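Local coordinates for protein sialidase B (Streptococcus pneumoniae serotype 4, PDB 4XJW) that releases terminal sialic acids from oligosaccharides, glycoproteins and glycolipids by cleaving alpha-2,3, alpha-2,6 and alpha-2,8 glycosidic linkages, at residues S31-M36 with V109-S114; K234-I239 with S282-F287; V307-I312 with N405-D410. The protein carries 1 engineered substitution. One frame throughout, in Å; residues are numbered along the deposited sequence.

Contact 1. Residues S31-M36 with V109-S114; sequences SQTVVM and VFVSDS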
loop_
_atom_site.group_PDB
_atom_site.type_symbol
_atom_site.label_atom_id
_atom_site.label_comp_id
_atom_site.label_asym_id
_atom_site.label_seq_id
_atom_site.Cartn_x
_atom_site.Cartn_y
_atom_site.Cartn_z
ATOM N N SER A 31 -30.049 -9.005 18.355
ATOM C CA SER A 31 -29.213 -8.841 17.174
ATOM C C SER A 31 -29.825 -7.857 16.190
ATOM O O SER A 31 -31.019 -7.923 15.890
ATOM C CB SER A 31 -28.955 -10.193 16.506
ATOM O OG SER A 31 -28.213 -11.038 17.360
ATOM N N GLN A 32 -28.999 -6.956 15.668
ATOM C CA GLN A 32 -29.471 -5.942 14.728
ATOM C C GLN A 32 -28.449 -5.695 13.630
ATOM O O GLN A 32 -27.249 -5.894 13.820
ATOM C CB GLN A 32 -29.774 -4.618 15.443
ATOM C CG GLN A 32 -31.188 -4.499 16.026
ATOM C CD GLN A 32 -31.373 -5.265 17.326
ATOM O OE1 GLN A 32 -30.435 -5.425 18.109
ATOM N NE2 GLN A 32 -32.598 -5.739 17.566
ATOM N N THR A 33 -28.940 -5.259 12.480
ATOM C CA THR A 33 -28.077 -4.820 11.399
ATOM C C THR A 33 -28.565 -3.462 10.951
ATOM O O THR A 33 -29.766 -3.267 10.758
ATOM C CB THR A 33 -28.119 -5.808 10.227
ATOM O OG1 THR A 33 -27.568 -7.053 10.660
ATOM C CG2 THR A 33 -27.313 -5.291 9.047
ATOM N N VAL A 34 -27.635 -2.521 10.806
ATOM C CA VAL A 34 -27.951 -1.197 10.281
ATOM C C VAL A 34 -27.318 -1.074 8.898
ATOM O O VAL A 34 -26.130 -1.344 8.734
ATOM C CB VAL A 34 -27.417 -0.080 11.198
ATOM C CG1 VAL A 34 -27.745 1.282 10.602
ATOM C CG2 VAL A 34 -27.999 -0.208 12.595
ATOM N N VAL A 35 -28.112 -0.698 7.898
ATOM C CA VAL A 35 -27.574 -0.402 6.578
ATOM C C VAL A 35 -27.825 1.063 6.271
ATOM O O VAL A 35 -28.960 1.542 6.357
ATOM C CB VAL A 35 -28.205 -1.282 5.488
ATOM C CG1 VAL A 35 -27.676 -0.883 4.124
ATOM C CG2 VAL A 35 -27.898 -2.743 5.743
ATOM N N MET A 36 -26.760 1.785 5.945
ATOM C CA MET A 36 -26.845 3.228 5.759
ATOM C C MET A 36 -26.099 3.643 4.503
ATOM O O MET A 36 -24.901 3.394 4.381
ATOM C CB MET A 36 -26.225 3.957 6.948
ATOM C CG MET A 36 -27.216 4.575 7.898
ATOM S SD MET A 36 -26.399 5.721 9.024
ATOM C CE MET A 36 -25.532 6.734 7.840
ATOM N N VAL A 109 -22.552 -0.909 6.520
ATOM C CA VAL A 109 -23.327 -2.006 7.100
ATOM C C VAL A 109 -22.740 -2.362 8.460
ATOM O O VAL A 109 -21.573 -2.753 8.553
ATOM C CB VAL A 109 -23.284 -3.263 6.218
ATOM C CG1 VAL A 109 -24.120 -4.387 6.854
ATOM C CG2 VAL A 109 -23.800 -2.947 4.825
ATOM N N PHE A 110 -23.544 -2.253 9.515
ATOM C CA PHE A 110 -23.059 -2.578 10.846
ATOM C C PHE A 110 -23.858 -3.745 11.389
ATOM O O PHE A 110 -25.086 -3.694 11.422
ATOM C CB PHE A 110 -23.172 -1.388 11.791
ATOM C CG PHE A 110 -22.738 -1.706 13.196
ATOM C CD1 PHE A 110 -21.402 -1.933 13.479
ATOM C CD2 PHE A 110 -23.672 -1.796 14.222
ATOM C CE1 PHE A 110 -20.985 -2.238 14.768
ATOM C CE2 PHE A 110 -23.272 -2.099 15.516
ATOM C CZ PHE A 110 -21.922 -2.316 15.789
ATOM N N VAL A 111 -23.157 -4.806 11.774
ATOM C CA VAL A 111 -23.812 -6.011 12.277
ATOM C C VAL A 111 -23.521 -6.203 13.774
ATOM O O VAL A 111 -22.361 -6.271 14.199
ATOM C CB VAL A 111 -23.375 -7.251 11.471
ATOM C CG1 VAL A 111 -24.092 -8.485 11.989
ATOM C CG2 VAL A 111 -23.676 -7.046 9.983
ATOM N N SER A 112 -24.586 -6.277 14.571
ATOM C CA SER A 112 -24.493 -6.502 16.008
ATOM C C SER A 112 -25.051 -7.899 16.306
ATOM O O SER A 112 -26.264 -8.107 16.294
ATOM C CB SER A 112 -25.282 -5.413 16.750
ATOM O OG SER A 112 -25.184 -5.538 18.152
ATOM N N ASP A 113 -24.152 -8.845 16.565
ATOM C CA ASP A 113 -24.484 -10.267 16.564
ATOM C C ASP A 113 -24.415 -10.853 17.970
ATOM O O ASP A 113 -23.329 -11.126 18.489
ATOM C CB ASP A 113 -23.514 -11.007 15.635
ATOM C CG ASP A 113 -23.898 -12.460 15.405
ATOM O OD1 ASP A 113 -24.786 -12.972 16.114
ATOM O OD2 ASP A 113 -23.293 -13.085 14.513
ATOM N N SER A 114 -25.579 -11.057 18.581
ATOM C CA SER A 114 -25.641 -11.559 19.951
ATOM C C SER A 114 -25.153 -13.000 20.124
ATOM O O SER A 114 -24.515 -13.329 21.127
ATOM C CB SER A 114 -27.046 -11.381 20.545
ATOM O OG SER A 114 -28.045 -12.041 19.794
HETATM O O HOH W 1 -27.409 -13.472 16.055
HETATM O O HOH W 2 -27.756 -5.760 18.922
#
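Val109 packs against Thr33 and Val35 across an antiparallel strand pair of the concanavalin-like beta-sandwich that forms the N-terminal sialidase domain. It works with both branches: CG1, anti to its own N (chi1 -179°), meets Thr33 CG2 at 4.0 Å, while CG2 meets Val35 CG2 at 4.2 Å. Strands 32-36 and 109-113 run at 174° to each other. Gln32 with Ser112 and Val34 with Phe110 are the hydrogen-bonded pairs, each closed by two backbone bonds. Thr33-Val111 and Val35-Val109 are the non-hydrogen-bonded pairs, with side chains on the opposite face from Gln32, Ser112, Val34 and Phe110. Thr33 OG1 lies alongside the two methyls of Val111, but its hydrogen bonds go to Lys175 O and Ile177 N. Phe110 and Val34 touch by their CB atoms on the other face, where the ring of Phe110 also meets Phe64 of the second sheet. Just before the first strand begins, Ser31, which has the largest area buried here, hydrogen-bonds through OG to Ser114 OG at 2.6 Å, and a water 2.9 Å from Ser31 OG donates to Asp113 OD1.

Contact 2. Residues K234-I239 with S282-F287; sequences KSKINI and SGSASF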
loop_
_atom_site.group_PDB
_atom_site.type_symbol
_atom_site.label_atom_id
_atom_site.label_comp_id
_atom_site.label_asym_id
_atom_site.label_seq_id
_atom_site.Cartn_x
_atom_site.Cartn_y
_atom_site.Cartn_z
ATOM N N LYS A 234 12.512 -4.732 8.381
ATOM C CA LYS A 234 12.390 -6.189 8.389
ATOM C C LYS A 234 10.933 -6.627 8.566
ATOM O O LYS A 234 10.188 -6.053 9.361
ATOM C CB LYS A 234 13.249 -6.763 9.532
ATOM C CG LYS A 234 12.851 -6.248 10.916
ATOM C CD LYS A 234 13.809 -6.683 12.023
ATOM C CE LYS A 234 13.346 -6.113 13.360
ATOM N NZ LYS A 234 13.969 -6.766 14.547
ATOM N N SER A 235 10.532 -7.624 7.790
ATOM C CA SER A 235 9.194 -8.188 7.901
ATOM C C SER A 235 9.133 -9.429 7.020
ATOM O O SER A 235 10.165 -9.902 6.529
ATOM C CB SER A 235 8.156 -7.175 7.421
ATOM O OG SER A 235 6.849 -7.564 7.801
ATOM N N LYS A 236 7.929 -9.957 6.813
ATOM C CA LYS A 236 7.695 -10.847 5.679
ATOM C C LYS A 236 6.898 -10.052 4.660
ATOM O O LYS A 236 5.779 -9.581 4.935
ATOM C CB LYS A 236 6.943 -12.132 6.038
ATOM C CG LYS A 236 6.736 -12.995 4.783
ATOM C CD LYS A 236 5.880 -14.237 5.019
ATOM C CE LYS A 236 5.608 -14.928 3.680
ATOM N NZ LYS A 236 6.870 -15.293 2.961
ATOM N N ILE A 237 7.503 -9.869 3.493
ATOM C CA ILE A 237 6.848 -9.198 2.381
ATOM C C ILE A 237 7.226 -9.911 1.092
ATOM O O ILE A 237 8.393 -10.257 0.907
ATOM C CB ILE A 237 7.307 -7.725 2.264
ATOM C CG1 ILE A 237 7.105 -6.974 3.580
ATOM C CG2 ILE A 237 6.600 -7.042 1.081
ATOM C CD1 ILE A 237 7.826 -5.621 3.633
ATOM N N ASN A 238 6.237 -10.139 0.219
ATOM C CA ASN A 238 6.471 -10.673 -1.126
ATOM C C ASN A 238 6.065 -9.611 -2.149
ATOM O O ASN A 238 5.324 -8.698 -1.816
ATOM C CB ASN A 238 5.616 -11.932 -1.365
ATOM C CG ASN A 238 6.084 -13.153 -0.569
ATOM O OD1 ASN A 238 7.264 -13.317 -0.282
ATOM N ND2 ASN A 238 5.139 -14.032 -0.237
ATOM N N ILE A 239 6.516 -9.746 -3.395
ATOM C CA ILE A 239 6.024 -8.887 -4.482
ATOM C C ILE A 239 4.972 -9.650 -5.274
ATOM O O ILE A 239 5.232 -10.755 -5.749
ATOM C CB ILE A 239 7.151 -8.452 -5.433
ATOM C CG1 ILE A 239 8.314 -7.798 -4.669
ATOM C CG2 ILE A 239 6.600 -7.511 -6.500
ATOM C CD1 ILE A 239 7.908 -6.603 -3.792
ATOM N N SER A 282 10.640 -10.467 12.689
ATOM C CA SER A 282 12.047 -10.105 12.783
ATOM C C SER A 282 13.040 -11.150 12.295
ATOM O O SER A 282 14.242 -10.889 12.284
ATOM C CB SER A 282 12.385 -9.684 14.213
ATOM O OG SER A 282 11.658 -8.533 14.590
ATOM N N GLY A 283 12.552 -12.318 11.879
ATOM C CA GLY A 283 13.431 -13.365 11.388
ATOM C C GLY A 283 13.218 -13.773 9.937
ATOM O O GLY A 283 13.800 -14.759 9.484
ATOM N N SER A 284 12.406 -13.006 9.210
ATOM C CA SER A 284 12.041 -13.330 7.827
ATOM C C SER A 284 12.815 -12.534 6.799
ATOM O O SER A 284 13.122 -11.357 7.001
ATOM C CB SER A 284 10.551 -13.081 7.605
ATOM O OG SER A 284 10.174 -13.392 6.268
ATOM N N ALA A 285 13.125 -13.186 5.681
ATOM C CA ALA A 285 13.611 -12.474 4.498
ATOM C C ALA A 285 12.415 -11.763 3.853
ATOM O O ALA A 285 11.256 -12.117 4.100
ATOM C CB ALA A 285 14.266 -13.449 3.531
ATOM N N SER A 286 12.684 -10.745 3.043
ATOM C CA SER A 286 11.599 -10.021 2.400
ATOM C C SER A 286 12.046 -9.343 1.113
ATOM O O SER A 286 13.240 -9.174 0.858
ATOM C CB SER A 286 10.984 -8.991 3.351
ATOM O OG SER A 286 11.950 -8.011 3.740
ATOM N N PHE A 287 11.061 -8.969 0.302
ATOM C CA PHE A 287 11.285 -8.067 -0.826
ATOM C C PHE A 287 10.527 -6.794 -0.525
ATOM O O PHE A 287 9.547 -6.818 0.208
ATOM C CB PHE A 287 10.774 -8.663 -2.136
ATOM C CG PHE A 287 11.393 -9.991 -2.484
ATOM C CD1 PHE A 287 10.810 -11.178 -2.043
ATOM C CD2 PHE A 287 12.541 -10.054 -3.266
ATOM C CE1 PHE A 287 11.374 -12.408 -2.376
ATOM C CE2 PHE A 287 13.120 -11.278 -3.594
ATOM C CZ PHE A 287 12.531 -12.457 -3.139
HETATM O O HOH W 3 13.211 -8.657 6.175
HETATM O O HOH W 4 9.348 -15.436 4.471
#
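Phe287 packs its CB against Ile239 CG1 at 3.6 Å, the two side chains crossing at about a right angle where neighbouring blades of the sialidase beta-propeller meet. With chi1 at -58°, CG of Phe287 stands anti to the carbonyl carbon, and the ring is carried to where Ile237 O lies at its edge. That same oxygen accepts from Phe287 N at 3.0 Å. Beyond the segments, the ring stacks on Phe260 and meets Phe436 edge-to-face. Ile237 CG2 lies 3.1 Å from Phe287 O, and the Ile237 side chain is about 6 Å from that of Asp232, the probable proton acceptor. Ile237 N and Phe287 O are buried without a partner.

Serines line the other end. Ser284 OG donates a hydrogen bond to Ala285 O and touches Lys236 CB at 3.5 Å. Lys234 is extended beyond CG and runs to Ser282, whereas Lys236 bends at its last torsion (chi4 57°), bringing NZ to a water that also donates to Ser284 OG; the Lys236 ammonium further makes a cation-pi contact with Tyr227. Lys234 NZ forms a weak hydrogen bond to Ser282 OG (2.9 Å), whose stronger partner is Gln280 O. Ser286 OG hydrogen-bonds Ser233 OG and shares a second water with Ser235 N. With one direct backbone bond and two bridging waters, the join between the blades probably rests largely on apolar packing and water-mediated links.

Contact 3. Residues V307-I312 with N405-D410; sequences VMPAGI and NVFYKD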
loop_
_atom_site.group_PDB
_atom_site.type_symbol
_atom_site.label_atom_id
_atom_site.label_comp_id
_atom_site.label_asym_id
_atom_site.label_seq_id
_atom_site.Cartn_x
_atom_site.Cartn_y
_atom_site.Cartn_z
ATOM N N VAL A 307 15.853 -6.563 -2.198
ATOM C CA VAL A 307 15.829 -7.840 -1.477
ATOM C C VAL A 307 16.493 -7.667 -0.128
ATOM O O VAL A 307 17.595 -7.117 -0.041
ATOM C CB VAL A 307 16.571 -8.944 -2.237
ATOM C CG1 VAL A 307 16.296 -10.301 -1.586
ATOM C CG2 VAL A 307 16.138 -8.954 -3.674
ATOM N N MET A 308 15.821 -8.149 0.912
ATOM C CA MET A 308 16.319 -8.095 2.287
ATOM C C MET A 308 16.539 -9.491 2.850
ATOM O O MET A 308 15.619 -10.311 2.878
ATOM C CB MET A 308 15.312 -7.371 3.171
ATOM C CG MET A 308 15.032 -5.941 2.759
ATOM S SD MET A 308 16.446 -4.863 3.064
ATOM C CE MET A 308 15.825 -3.320 2.393
ATOM N N PRO A 309 17.761 -9.774 3.317
ATOM C CA PRO A 309 18.014 -11.025 4.032
ATOM C C PRO A 309 17.209 -11.099 5.328
ATOM O O PRO A 309 16.656 -10.094 5.793
ATOM C CB PRO A 309 19.510 -10.939 4.361
ATOM C CG PRO A 309 20.078 -9.989 3.336
ATOM C CD PRO A 309 18.983 -8.969 3.171
ATOM N N ALA A 310 17.146 -12.294 5.907
ATOM C CA ALA A 310 16.388 -12.510 7.134
ATOM C C ALA A 310 16.687 -11.461 8.201
ATOM O O ALA A 310 17.839 -11.222 8.544
ATOM C CB ALA A 310 16.638 -13.899 7.674
ATOM N N GLY A 311 15.630 -10.833 8.699
ATOM C CA GLY A 311 15.729 -9.881 9.787
ATOM C C GLY A 311 16.324 -8.540 9.408
ATOM O O GLY A 311 16.634 -7.741 10.285
ATOM N N ILE A 312 16.474 -8.285 8.113
ATOM C CA ILE A 312 17.104 -7.049 7.641
ATOM C C ILE A 312 16.082 -6.087 7.029
ATOM O O ILE A 312 15.121 -6.519 6.377
ATOM C CB ILE A 312 18.242 -7.347 6.633
ATOM C CG1 ILE A 312 19.293 -8.262 7.274
ATOM C CG2 ILE A 312 18.877 -6.052 6.102
ATOM C CD1 ILE A 312 19.779 -7.786 8.633
ATOM N N ASN A 405 17.609 -21.457 1.641
ATOM C CA ASN A 405 17.959 -20.307 0.811
ATOM C C ASN A 405 18.995 -19.452 1.536
ATOM O O ASN A 405 18.909 -19.258 2.750
ATOM C CB ASN A 405 16.692 -19.497 0.509
ATOM C CG ASN A 405 16.904 -18.443 -0.556
ATOM O OD1 ASN A 405 17.656 -17.497 -0.364
ATOM N ND2 ASN A 405 16.222 -18.595 -1.683
ATOM N N VAL A 406 19.966 -18.921 0.792
ATOM C CA VAL A 406 21.048 -18.158 1.405
ATOM C C VAL A 406 20.578 -16.841 2.031
ATOM O O VAL A 406 21.328 -16.200 2.765
ATOM C CB VAL A 406 22.214 -17.884 0.422
ATOM C CG1 VAL A 406 22.852 -19.185 -0.027
ATOM C CG2 VAL A 406 21.735 -17.052 -0.773
ATOM N N PHE A 407 19.339 -16.448 1.742
ATOM C CA PHE A 407 18.746 -15.262 2.355
ATOM C C PHE A 407 18.027 -15.548 3.682
ATOM O O PHE A 407 17.500 -14.631 4.323
ATOM C CB PHE A 407 17.788 -14.593 1.358
ATOM C CG PHE A 407 18.494 -13.778 0.304
ATOM C CD1 PHE A 407 18.941 -14.373 -0.868
ATOM C CD2 PHE A 407 18.715 -12.422 0.495
ATOM C CE1 PHE A 407 19.596 -13.619 -1.836
ATOM C CE2 PHE A 407 19.383 -11.663 -0.466
ATOM C CZ PHE A 407 19.810 -12.262 -1.625
ATOM N N TYR A 408 18.036 -16.809 4.111
ATOM C CA TYR A 408 17.250 -17.229 5.270
ATOM C C TYR A 408 18.056 -17.251 6.565
ATOM O O TYR A 408 19.275 -17.441 6.553
ATOM C CB TYR A 408 16.668 -18.628 5.072
ATOM C CG TYR A 408 15.629 -18.783 3.987
ATOM C CD1 TYR A 408 15.154 -17.694 3.264
ATOM C CD2 TYR A 408 15.116 -20.039 3.696
ATOM C CE1 TYR A 408 14.187 -17.865 2.273
ATOM C CE2 TYR A 408 14.165 -20.214 2.718
ATOM C CZ TYR A 408 13.706 -19.134 2.006
ATOM O OH TYR A 408 12.752 -19.359 1.027
ATOM N N LYS A 409 17.347 -17.099 7.676
ATOM C CA LYS A 409 17.965 -17.097 9.003
ATOM C C LYS A 409 18.584 -18.459 9.321
ATOM O O LYS A 409 19.648 -18.533 9.929
ATOM C CB LYS A 409 16.917 -16.738 10.053
ATOM C CG LYS A 409 17.384 -16.885 11.496
ATOM C CD LYS A 409 16.258 -16.504 12.441
ATOM C CE LYS A 409 16.671 -16.642 13.893
ATOM N NZ LYS A 409 15.567 -16.265 14.825
ATOM N N ASP A 410 17.934 -19.530 8.872
ATOM C CA ASP A 410 18.350 -20.887 9.231
ATOM C C ASP A 410 19.361 -21.519 8.268
ATOM O O ASP A 410 19.725 -22.690 8.428
ATOM C CB ASP A 410 17.127 -21.808 9.348
ATOM C CG ASP A 410 16.245 -21.487 10.545
ATOM O OD1 ASP A 410 16.490 -20.483 11.247
ATOM O OD2 ASP A 410 15.280 -22.257 10.765
#
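The Phe407 ring, where two beta turns meet, has Pro309 N and CA at its edge, near its plane, and Asn405 OD1 in plane at the edge. Val307 CG1 comes up obliquely to the same ring, 3.6 Å from CE2, while Pro309 CG approaches CD2 at 4.0 Å. One face of the neighbouring Tyr408 ring is covered by Asn405 CB, 3.2 Å above its centre; Tyr408 OH is hydrogen-bonded to Asn261 N. The first turn, of type II, spans Pro309 to Ile312 and leaves the end of propeller strand 301-308. The second, of type I, runs from Asn405 to Tyr408 and includes an Asx turn in which Asn405 OD1 accepts from Phe407 N on a lone pair. Phe407 has chi1 at -78°, its CG anti to the carbonyl carbon, which lets the ring lie against Val307 and Pro309. Ala310 points its methyl at the backbone of Lys409 and touches Lys409 CB at 3.7 Å; the rest of the lysine extends away. The Phe407 carbonyl takes the single hydrogen bond that crosses between the turns: Ala310 N donates to Phe407 O at 2.8 Å, nearly in line with the C=O bond.

From the N terminus, contact 1 comes first and closes a loop of 72 residues within the concanavalin-like domain, in a sheet of its own, about 28 Å at nearest atoms from contact 2. Contact 2 then joins strand 237-244 of one propeller sheet to strand 286-294 of the next, across 42 residues. Contact 3 closes the longest loop, 92 residues, tying the end of strand 301-308 to a turn that follows strand 400-403 of the inserted antiparallel sheet. The three follow in series, none nesting or crossing. Contacts 2 and 3 do meet, since strands 286-294 and 301-308 are neighbours: Ser286 O lies 2.8 Å from Met308 N, a probable hydrogen bond.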